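Local coordinates for shikimate dehydrogenase-like protein HI_0607 (Haemophilus influenzae, PDB 1NPY) that oxidises shikimate to 3-dehydroshikimate with NADP(+) in vitro, though so weakly beside classical AroE enzymes that its biological substrate may be another compound, at residues A209-A214 against P220-A225; T22-L27 against F35-F40; R98-D103 against F247-H252. All coordinates share one frame; numbering follows the deposited sequence.

Contact 1: residues A209-A214 against P220-A225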
loop_
_atom_site.group_PDB
_atom_site.type_symbol
_atom_site.label_atom_id
_atom_site.label_comp_id
_atom_site.label_asym_id
_atom_site.label_seq_id
_atom_site.Cartn_x
_atom_site.Cartn_y
_atom_site.Cartn_z
ATOM N N ALA A 209 17.015 2.685 -0.906
ATOM C CA ALA A 209 16.068 3.776 -1.136
ATOM C C ALA A 209 14.700 3.200 -1.491
ATOM O O ALA A 209 14.584 2.517 -2.500
ATOM C CB ALA A 209 16.568 4.675 -2.258
ATOM N N PHE A 210 13.697 3.412 -0.640
ATOM C CA PHE A 210 12.359 2.850 -0.790
ATOM C C PHE A 210 11.381 4.018 -0.911
ATOM O O PHE A 210 11.228 4.831 0.009
ATOM C CB PHE A 210 12.084 1.956 0.414
ATOM C CG PHE A 210 10.749 1.232 0.443
ATOM C CD1 PHE A 210 10.477 0.437 1.545
ATOM C CD2 PHE A 210 9.802 1.330 -0.551
ATOM C CE1 PHE A 210 9.274 -0.250 1.642
ATOM C CE2 PHE A 210 8.604 0.655 -0.463
ATOM C CZ PHE A 210 8.336 -0.130 0.642
ATOM N N ASP A 211 10.842 4.202 -2.106
ATOM C CA ASP A 211 9.958 5.337 -2.363
ATOM C C ASP A 211 8.592 4.725 -2.607
ATOM O O ASP A 211 8.380 3.991 -3.577
ATOM C CB ASP A 211 10.403 6.121 -3.594
ATOM C CG ASP A 211 9.814 7.514 -3.670
ATOM O OD1 ASP A 211 8.792 7.803 -3.002
ATOM O OD2 ASP A 211 10.339 8.384 -4.405
ATOM N N VAL A 212 7.634 5.119 -1.782
ATOM C CA VAL A 212 6.267 4.657 -1.953
ATOM C C VAL A 212 5.541 5.387 -3.079
ATOM O O VAL A 212 4.535 4.916 -3.602
ATOM C CB VAL A 212 5.513 4.705 -0.615
ATOM C CG1 VAL A 212 4.118 4.152 -0.768
ATOM C CG2 VAL A 212 6.234 3.876 0.436
ATOM N N VAL A 213 6.070 6.513 -3.546
ATOM C CA VAL A 213 5.512 7.159 -4.733
ATOM C C VAL A 213 5.640 6.214 -5.927
ATOM O O VAL A 213 6.704 5.640 -6.157
ATOM C CB VAL A 213 6.253 8.466 -5.079
ATOM C CG1 VAL A 213 5.794 8.965 -6.426
ATOM C CG2 VAL A 213 6.017 9.488 -3.994
ATOM N N ALA A 214 4.542 6.033 -6.649
ATOM C CA ALA A 214 4.470 5.054 -7.731
ATOM C C ALA A 214 4.487 5.657 -9.130
ATOM O O ALA A 214 4.862 4.954 -10.062
ATOM C CB ALA A 214 3.248 4.180 -7.549
ATOM N N PRO A 220 13.046 11.785 -8.386
ATOM C CA PRO A 220 14.424 12.235 -8.188
ATOM C C PRO A 220 15.200 11.432 -7.146
ATOM O O PRO A 220 16.375 11.120 -7.352
ATOM C CB PRO A 220 14.264 13.724 -7.844
ATOM C CG PRO A 220 13.012 14.097 -8.510
ATOM C CD PRO A 220 12.101 12.904 -8.218
ATOM N N PHE A 221 14.522 11.032 -6.081
ATOM C CA PHE A 221 15.085 10.191 -5.022
ATOM C C PHE A 221 15.557 8.840 -5.576
ATOM O O PHE A 221 16.720 8.464 -5.378
ATOM C CB PHE A 221 13.988 10.017 -3.976
ATOM C CG PHE A 221 14.274 9.029 -2.865
ATOM C CD1 PHE A 221 15.500 8.922 -2.233
ATOM C CD2 PHE A 221 13.223 8.282 -2.371
ATOM C CE1 PHE A 221 15.711 8.036 -1.175
ATOM C CE2 PHE A 221 13.420 7.398 -1.311
ATOM C CZ PHE A 221 14.642 7.283 -0.698
ATOM N N ILE A 222 14.665 8.136 -6.265
ATOM C CA ILE A 222 14.988 6.818 -6.833
ATOM C C ILE A 222 16.074 6.925 -7.887
ATOM O O ILE A 222 17.010 6.124 -7.921
ATOM C CB ILE A 222 13.734 6.120 -7.392
ATOM C CG1 ILE A 222 12.776 5.745 -6.262
ATOM C CG2 ILE A 222 14.025 4.928 -8.294
ATOM C CD1 ILE A 222 13.304 4.616 -5.357
ATOM N N ARG A 223 15.953 7.900 -8.778
ATOM C CA ARG A 223 16.941 8.084 -9.836
ATOM C C ARG A 223 18.338 8.328 -9.285
ATOM O O ARG A 223 19.308 7.730 -9.768
ATOM C CB ARG A 223 16.568 9.288 -10.708
ATOM C CG ARG A 223 15.635 9.026 -11.868
ATOM C CD ARG A 223 16.171 9.651 -13.169
ATOM N NE ARG A 223 15.563 9.115 -14.386
ATOM C CZ ARG A 223 14.346 9.452 -14.768
ATOM N NH1 ARG A 223 13.669 10.315 -14.027
ATOM N NH2 ARG A 223 13.802 8.965 -15.867
ATOM N N TYR A 224 18.453 9.208 -8.291
ATOM C CA TYR A 224 19.747 9.452 -7.657
ATOM C C TYR A 224 20.284 8.217 -6.939
ATOM O O TYR A 224 21.450 7.872 -7.096
ATOM C CB TYR A 224 19.723 10.677 -6.740
ATOM C CG TYR A 224 21.101 11.013 -6.223
ATOM C CD1 TYR A 224 22.022 11.679 -7.026
ATOM C CD2 TYR A 224 21.509 10.637 -4.953
ATOM C CE1 TYR A 224 23.306 11.920 -6.598
ATOM C CE2 TYR A 224 22.789 10.904 -4.499
ATOM C CZ TYR A 224 23.682 11.562 -5.320
ATOM O OH TYR A 224 24.953 11.847 -4.879
ATOM N N ALA A 225 19.423 7.483 -6.234
ATOM C CA ALA A 225 19.861 6.234 -5.612
ATOM C C ALA A 225 20.434 5.263 -6.652
ATOM O O ALA A 225 21.430 4.572 -6.406
ATOM C CB ALA A 225 18.693 5.600 -4.884
#
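The carboxylate of Asp-211, buried where the strand ends and pressed against Phe-221 of the helix, is gripped at both oxygens. OD1 accepts a hydrogen bond from the backbone N of Val-213 at 3.1 Å, closing an Asx turn; that N-H comes from above the carboxylate plane, 51° out of it. The side-chain amide of Asn-181 also donates to OD1, while OD2 is hydrogen-bonded to OG1 of Thr-219, just ahead of the helix. Three hydrogen bonds hold the group and should limit its rotation, and with this many polar partners it may well stay ionised despite its burial.

Across the contact the carboxylate meets carbon. With CG anti to the backbone N (chi1 -162°), OD2 of Asp-211 arrives at the edge of the Phe-221 ring, 3.5 Å from CD2. Phe-210 O lies in the plane of the same ring, 3.6 Å from Phe-221 CE2, so two oxygens face its C-H rim. Behind the carboxylate, Asp-211 CB rests on Ile-222 CG1 at 3.6 Å, and the CD1 end of that isoleucine reaches on to the carbonyl of Ala-209. The closest apolar fit is at the start of the strand segment, where the CB atoms of Ala-209 and Ala-225 are 3.5 Å apart and Ala-209 CB also lies 3.6 Å from Phe-221 CZ.

Strand 209-211 and helix 220-225 run roughly antiparallel, at 157°, in a beta-alpha-beta unit completed by strand 231-233. Strand 208-211 lies between 178-181 and 231-233 in the parallel sheet, and helix 200-205 packs Ile-203 against Phe-221 and Ala-225.

Contact 2: residues T22-L27 against F35-F40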
loop_
_atom_site.group_PDB
_atom_site.type_symbol
_atom_site.label_atom_id
_atom_site.label_comp_id
_atom_site.label_asym_id
_atom_site.label_seq_id
_atom_site.Cartn_x
_atom_site.Cartn_y
_atom_site.Cartn_z
ATOM N N THR A 22 -9.029 -2.717 -14.547
ATOM C CA THR A 22 -8.222 -3.243 -15.649
ATOM C C THR A 22 -7.436 -4.504 -15.277
ATOM O O THR A 22 -7.510 -5.545 -15.932
ATOM C CB THR A 22 -7.292 -2.123 -16.142
ATOM O OG1 THR A 22 -8.093 -1.028 -16.602
ATOM C CG2 THR A 22 -6.522 -2.554 -17.374
ATOM N N PHE A 23 -6.767 -4.406 -14.137
ATOM C CA PHE A 23 -5.832 -5.410 -13.616
ATOM C C PHE A 23 -6.561 -6.680 -13.231
ATOM O O PHE A 23 -6.176 -7.769 -13.655
ATOM C CB PHE A 23 -5.142 -4.813 -12.387
ATOM C CG PHE A 23 -4.087 -5.662 -11.753
ATOM C CD1 PHE A 23 -2.794 -5.659 -12.248
ATOM C CD2 PHE A 23 -4.344 -6.414 -10.619
ATOM C CE1 PHE A 23 -1.792 -6.427 -11.633
ATOM C CE2 PHE A 23 -3.342 -7.144 -10.000
ATOM C CZ PHE A 23 -2.068 -7.185 -10.542
ATOM N N HIS A 24 -7.596 -6.566 -12.397
ATOM C CA HIS A 24 -8.271 -7.788 -11.952
ATOM C C HIS A 24 -8.997 -8.537 -13.084
ATOM O O HIS A 24 -8.947 -9.771 -13.200
ATOM C CB HIS A 24 -9.235 -7.481 -10.797
ATOM C CG HIS A 24 -8.568 -7.177 -9.494
ATOM N ND1 HIS A 24 -8.200 -5.902 -9.118
ATOM C CD2 HIS A 24 -8.310 -7.969 -8.429
ATOM C CE1 HIS A 24 -7.655 -5.943 -7.914
ATOM N NE2 HIS A 24 -7.727 -7.186 -7.467
ATOM N N ASN A 25 -9.688 -7.804 -13.951
ATOM C CA ASN A 25 -10.392 -8.418 -15.058
ATOM C C ASN A 25 -9.454 -9.121 -16.041
ATOM O O ASN A 25 -9.746 -10.228 -16.503
ATOM C CB ASN A 25 -11.316 -7.437 -15.792
ATOM C CG ASN A 25 -12.573 -7.090 -14.989
ATOM O OD1 ASN A 25 -12.846 -5.906 -14.741
ATOM N ND2 ASN A 25 -13.321 -8.096 -14.561
ATOM N N TYR A 26 -8.289 -8.540 -16.281
ATOM C CA TYR A 26 -7.284 -9.231 -17.079
ATOM C C TYR A 26 -6.894 -10.582 -16.486
ATOM O O TYR A 26 -6.836 -11.597 -17.199
ATOM C CB TYR A 26 -6.061 -8.341 -17.217
ATOM C CG TYR A 26 -4.953 -8.900 -18.087
ATOM C CD1 TYR A 26 -4.953 -8.738 -19.467
ATOM C CD2 TYR A 26 -3.897 -9.585 -17.507
ATOM C CE1 TYR A 26 -3.913 -9.250 -20.264
ATOM C CE2 TYR A 26 -2.859 -10.093 -18.287
ATOM C CZ TYR A 26 -2.875 -9.919 -19.653
ATOM O OH TYR A 26 -1.825 -10.430 -20.406
ATOM N N LEU A 27 -6.616 -10.574 -15.187
ATOM C CA LEU A 27 -6.239 -11.823 -14.523
ATOM C C LEU A 27 -7.382 -12.822 -14.467
ATOM O O LEU A 27 -7.118 -14.020 -14.616
ATOM C CB LEU A 27 -5.676 -11.546 -13.131
ATOM C CG LEU A 27 -4.329 -10.819 -13.108
ATOM C CD1 LEU A 27 -3.983 -10.234 -11.755
ATOM C CD2 LEU A 27 -3.232 -11.735 -13.644
ATOM N N PHE A 35 -15.404 -14.510 -12.630
ATOM C CA PHE A 35 -15.364 -13.328 -11.772
ATOM C C PHE A 35 -15.343 -12.127 -12.717
ATOM O O PHE A 35 -14.802 -12.211 -13.829
ATOM C CB PHE A 35 -14.074 -13.257 -10.961
ATOM C CG PHE A 35 -14.068 -14.000 -9.645
ATOM C CD1 PHE A 35 -14.092 -15.389 -9.593
ATOM C CD2 PHE A 35 -13.938 -13.305 -8.451
ATOM C CE1 PHE A 35 -14.049 -16.057 -8.389
ATOM C CE2 PHE A 35 -13.885 -13.952 -7.253
ATOM C CZ PHE A 35 -13.958 -15.337 -7.215
ATOM N N ILE A 36 -15.913 -11.016 -12.255
ATOM C CA ILE A 36 -15.749 -9.681 -12.832
ATOM C C ILE A 36 -15.447 -8.670 -11.739
ATOM O O ILE A 36 -15.774 -8.873 -10.560
ATOM C CB ILE A 36 -16.989 -9.217 -13.603
ATOM C CG1 ILE A 36 -18.238 -9.262 -12.723
ATOM C CG2 ILE A 36 -17.137 -10.014 -14.868
ATOM C CD1 ILE A 36 -19.452 -8.497 -13.271
ATOM N N TYR A 37 -14.758 -7.593 -12.108
ATOM C CA TYR A 37 -14.393 -6.552 -11.168
ATOM C C TYR A 37 -14.904 -5.197 -11.678
ATOM O O TYR A 37 -14.820 -4.923 -12.879
ATOM C CB TYR A 37 -12.874 -6.431 -11.066
ATOM C CG TYR A 37 -12.350 -5.647 -9.875
ATOM C CD1 TYR A 37 -11.903 -6.312 -8.730
ATOM C CD2 TYR A 37 -12.278 -4.253 -9.871
ATOM C CE1 TYR A 37 -11.393 -5.639 -7.643
ATOM C CE2 TYR A 37 -11.741 -3.569 -8.791
ATOM C CZ TYR A 37 -11.273 -4.267 -7.685
ATOM O OH TYR A 37 -10.717 -3.651 -6.591
ATOM N N LYS A 38 -15.445 -4.385 -10.781
ATOM C CA LYS A 38 -15.743 -2.993 -11.128
ATOM C C LYS A 38 -15.547 -2.050 -9.953
ATOM O O LYS A 38 -15.860 -2.386 -8.810
ATOM C CB LYS A 38 -17.181 -2.865 -11.631
ATOM C CG LYS A 38 -17.408 -1.586 -12.417
ATOM C CD LYS A 38 -18.867 -1.409 -12.799
ATOM C CE LYS A 38 -19.560 -0.421 -11.874
ATOM N NZ LYS A 38 -19.067 0.989 -12.041
ATOM N N ALA A 39 -15.015 -0.858 -10.227
ATOM C CA ALA A 39 -14.969 0.214 -9.249
ATOM C C ALA A 39 -16.318 0.917 -9.119
ATOM O O ALA A 39 -17.015 1.210 -10.098
ATOM C CB ALA A 39 -13.893 1.219 -9.649
ATOM N N PHE A 40 -16.634 1.235 -7.870
ATOM C CA PHE A 40 -17.850 1.956 -7.520
ATOM C C PHE A 40 -17.505 3.132 -6.622
ATOM O O PHE A 40 -16.398 3.257 -6.101
ATOM C CB PHE A 40 -18.837 1.049 -6.781
ATOM C CG PHE A 40 -19.440 -0.071 -7.586
ATOM C CD1 PHE A 40 -20.753 -0.017 -8.022
ATOM C CD2 PHE A 40 -18.755 -1.255 -7.781
ATOM C CE1 PHE A 40 -21.332 -1.074 -8.699
ATOM C CE2 PHE A 40 -19.335 -2.318 -8.448
ATOM C CZ PHE A 40 -20.636 -2.237 -8.907
#
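His-24 and Tyr-37 form an offset stack in the tight part of this contact, with ring planes only 7° apart and centroids separated by 4.2 Å. Tyr-37 CE1 sits over the centre of the imidazole, whereas His-24 ND1 lies toward the rim of the phenol ring, 3.5 Å from that same CE1. A chi1 of -165° swings the Tyr-37 ring to the side of its carbonyl carbon and against the imidazole, and His-24 CB packs on Tyr-37 CD1 at 3.6 Å. A hydrogen bond from ND1 to Gly-20 O, one turn back in the helix, helps fix the rotation of the imidazole. The other imidazole face has Phe-23 CD2 toward its rim. Asn-25 is packed just as closely, its amide drawn up against the backbone of Tyr-37.

The looser, outward side belongs to Ile-36 and Lys-38. Ile-36 meets the amide with its backbone and CB, while the rest of its side chain points away from the helix; Lys-38 is exposed to solvent.

Helix residues 22-27 run almost exactly antiparallel to strand 35-40, at 174°, within the beta-alpha-beta unit that starts at strand 7-12. Strand 35-40, beside 7-12, is an outermost strand of the mixed sheet within this chain, and helices 235-251 and 257-268 pack against Phe-23.

Contact 3: residues R98-D103 against F247-H252; sequences RAYNTD and FELYTH
The end of strand 96-100 and the first turn of helix 102-113, which carries the inferred substrate-binding residue Asp-103, pack through Tyr-100 and Thr-102 against Leu-249 in the last turns of helix 235-251. The leucine puts CD1 over one face of the Tyr-100 ring as a CH-pi contact, 4.2 Å from the ring centroid and 19° off the normal. It is offset toward the rim, near Tyr-100 CG, while CD2 comes to 4.0 Å from Tyr-100 CZ, so both methyl branches reach the ring. Tyr-100 turns its CG to the side of its backbone N (chi1 -57°), which presents that face to the helix. Leu-249 CD1 also meets Thr-102 CG2 tip to tip at 4.2 Å, a looser touch.

The threonine hydroxyl is used elsewhere: Thr-102 OG1 is hydrogen-bonded to Gln-242 O, tying the start of helix 102-113 to an earlier turn of helix 235-251. Just before Thr-102, Asn-101 holds the N-cap position, its OD1 accepting from Tyr-104 N. Strand 89-93 lies beside both partners, with Val-91 touching Tyr-100 and Leu-249. The whole is a strand-to-helix turn with an Asn side-chain N-cap, covered by helix 235-251 through Leu-249, next to the inferred substrate-binding Asp-103.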
loop_
_atom_site.group_PDB
_atom_site.type_symbol
_atom_site.label_atom_id
_atom_site.label_comp_id
_atom_site.label_asym_id
_atom_site.label_seq_id
_atom_site.Cartn_x
_atom_site.Cartn_y
_atom_site.Cartn_z
ATOM N N ARG A 98 -14.779 -10.160 6.444
ATOM C CA ARG A 98 -13.460 -10.162 7.054
ATOM C C ARG A 98 -12.631 -9.054 6.393
ATOM O O ARG A 98 -12.729 -8.818 5.182
ATOM C CB ARG A 98 -12.758 -11.508 6.885
ATOM C CG ARG A 98 -13.487 -12.724 7.444
ATOM C CD ARG A 98 -12.619 -13.980 7.461
ATOM N NE ARG A 98 -13.126 -15.009 8.378
ATOM C CZ ARG A 98 -13.914 -16.026 8.052
ATOM N NH1 ARG A 98 -14.327 -16.187 6.811
ATOM N NH2 ARG A 98 -14.293 -16.917 8.966
ATOM N N ALA A 99 -11.917 -8.320 7.233
ATOM C CA ALA A 99 -11.222 -7.093 6.845
ATOM C C ALA A 99 -9.719 -7.295 6.963
ATOM O O ALA A 99 -9.264 -7.763 8.002
ATOM C CB ALA A 99 -11.634 -5.956 7.766
ATOM N N TYR A 100 -8.978 -6.807 5.966
ATOM C CA TYR A 100 -7.520 -6.882 5.891
ATOM C C TYR A 100 -6.939 -5.548 5.425
ATOM O O TYR A 100 -7.644 -4.650 4.977
ATOM C CB TYR A 100 -7.090 -7.934 4.856
ATOM C CG TYR A 100 -7.645 -9.315 5.115
ATOM C CD1 TYR A 100 -6.911 -10.278 5.803
ATOM C CD2 TYR A 100 -8.926 -9.648 4.695
ATOM C CE1 TYR A 100 -7.468 -11.534 6.050
ATOM C CE2 TYR A 100 -9.472 -10.911 4.912
ATOM C CZ TYR A 100 -8.731 -11.849 5.582
ATOM O OH TYR A 100 -9.289 -13.090 5.831
ATOM N N ASN A 101 -5.632 -5.409 5.607
ATOM C CA ASN A 101 -4.931 -4.291 4.998
ATOM C C ASN A 101 -3.751 -4.814 4.191
ATOM O O ASN A 101 -2.694 -5.088 4.740
ATOM C CB ASN A 101 -4.542 -3.208 5.989
ATOM C CG ASN A 101 -4.106 -1.955 5.267
ATOM O OD1 ASN A 101 -3.191 -2.033 4.466
ATOM N ND2 ASN A 101 -4.820 -0.850 5.459
ATOM N N THR A 102 -3.937 -4.890 2.877
ATOM C CA THR A 102 -2.901 -5.411 1.996
ATOM C C THR A 102 -1.784 -4.423 1.684
ATOM O O THR A 102 -0.739 -4.840 1.196
ATOM C CB THR A 102 -3.435 -5.998 0.692
ATOM O OG1 THR A 102 -4.148 -5.005 -0.049
ATOM C CG2 THR A 102 -4.364 -7.159 0.917
ATOM N N ASP A 103 -1.951 -3.141 1.986
ATOM C CA ASP A 103 -0.793 -2.263 1.962
ATOM C C ASP A 103 0.229 -2.673 3.028
ATOM O O ASP A 103 1.419 -2.789 2.734
ATOM C CB ASP A 103 -1.217 -0.825 2.193
ATOM C CG ASP A 103 -1.873 -0.213 0.979
ATOM O OD1 ASP A 103 -1.535 -0.538 -0.189
ATOM O OD2 ASP A 103 -2.701 0.699 1.162
ATOM N N PHE A 247 -6.334 -10.070 -4.782
ATOM C CA PHE A 247 -6.794 -11.035 -5.774
ATOM C C PHE A 247 -6.788 -12.442 -5.193
ATOM O O PHE A 247 -7.749 -13.225 -5.358
ATOM C CB PHE A 247 -5.908 -10.945 -7.007
ATOM C CG PHE A 247 -6.347 -11.823 -8.125
ATOM C CD1 PHE A 247 -7.053 -11.285 -9.193
ATOM C CD2 PHE A 247 -6.023 -13.176 -8.159
ATOM C CE1 PHE A 247 -7.471 -12.066 -10.238
ATOM C CE2 PHE A 247 -6.462 -13.966 -9.225
ATOM C CZ PHE A 247 -7.137 -13.416 -10.273
ATOM N N GLU A 248 -5.715 -12.744 -4.466
ATOM C CA GLU A 248 -5.547 -14.060 -3.859
ATOM C C GLU A 248 -6.572 -14.275 -2.738
ATOM O O GLU A 248 -7.140 -15.353 -2.591
ATOM C CB GLU A 248 -4.127 -14.269 -3.328
ATOM C CG GLU A 248 -3.875 -15.702 -2.873
ATOM C CD GLU A 248 -2.455 -15.894 -2.369
ATOM O OE1 GLU A 248 -2.144 -16.882 -1.660
ATOM O OE2 GLU A 248 -1.622 -15.029 -2.710
ATOM N N LEU A 249 -6.864 -13.239 -1.970
ATOM C CA LEU A 249 -7.898 -13.355 -0.952
ATOM C C LEU A 249 -9.266 -13.663 -1.569
ATOM O O LEU A 249 -10.048 -14.452 -1.042
ATOM C CB LEU A 249 -7.944 -12.095 -0.106
ATOM C CG LEU A 249 -6.836 -11.992 0.932
ATOM C CD1 LEU A 249 -6.702 -10.576 1.464
ATOM C CD2 LEU A 249 -7.016 -12.949 2.099
ATOM N N TYR A 250 -9.576 -13.000 -2.671
ATOM C CA TYR A 250 -10.917 -13.152 -3.241
ATOM C C TYR A 250 -11.093 -14.489 -3.969
ATOM O O TYR A 250 -12.172 -15.070 -3.899
ATOM C CB TYR A 250 -11.251 -12.050 -4.233
ATOM C CG TYR A 250 -11.103 -10.611 -3.759
ATOM C CD1 TYR A 250 -11.241 -10.241 -2.431
ATOM C CD2 TYR A 250 -10.846 -9.614 -4.677
ATOM C CE1 TYR A 250 -11.078 -8.914 -2.041
ATOM C CE2 TYR A 250 -10.664 -8.289 -4.305
ATOM C CZ TYR A 250 -10.818 -7.949 -2.977
ATOM O OH TYR A 250 -10.625 -6.639 -2.615
ATOM N N THR A 251 -10.073 -14.927 -4.710
ATOM C CA THR A 251 -10.214 -16.043 -5.656
ATOM C C THR A 251 -9.593 -17.365 -5.187
ATOM O O THR A 251 -9.784 -18.400 -5.823
ATOM C CB THR A 251 -9.504 -15.762 -6.962
ATOM O OG1 THR A 251 -8.094 -15.650 -6.700
ATOM C CG2 THR A 251 -9.951 -14.444 -7.591
ATOM N N HIS A 252 -8.738 -17.274 -4.182
ATOM C CA HIS A 252 -7.905 -18.383 -3.705
ATOM C C HIS A 252 -6.857 -18.874 -4.694
ATOM O O HIS A 252 -6.357 -19.998 -4.596
ATOM C CB HIS A 252 -8.751 -19.564 -3.226
ATOM C CG HIS A 252 -9.584 -19.218 -2.034
ATOM N ND1 HIS A 252 -10.947 -19.404 -2.000
ATOM C CD2 HIS A 252 -9.249 -18.597 -0.881
ATOM C CE1 HIS A 252 -11.405 -18.975 -0.840
ATOM N NE2 HIS A 252 -10.401 -18.475 -0.144
#

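How the contacts relate
Contacts 2 and 3 belong to one neighbourhood built on the mixed sheet, their centres 14 Å apart. They touch through helix 235-251: Phe-247 CE1 lies 3.4 Å from Leu-27 CB, and Phe-247 CD1 packs on His-24 CD2, while Phe-35 reaches Thr-251. Contact 1 sits in the separate parallel sheet, with centres about 29 Å from contact 2 and 27 Å from contact 3, on the far side of the chain's centre from the latter. The inferred sites lie between the two regions, consistent with the interdomain cleft of shikimate dehydrogenases: Thr-102 of contact 3 has its side chain about 9 Å from those of both Lys-67, the inferred proton donor/acceptor, and Met-130, probably an NADP(+)-binding residue, whose side chain is about 7 Å from that of Phe-210 of contact 1.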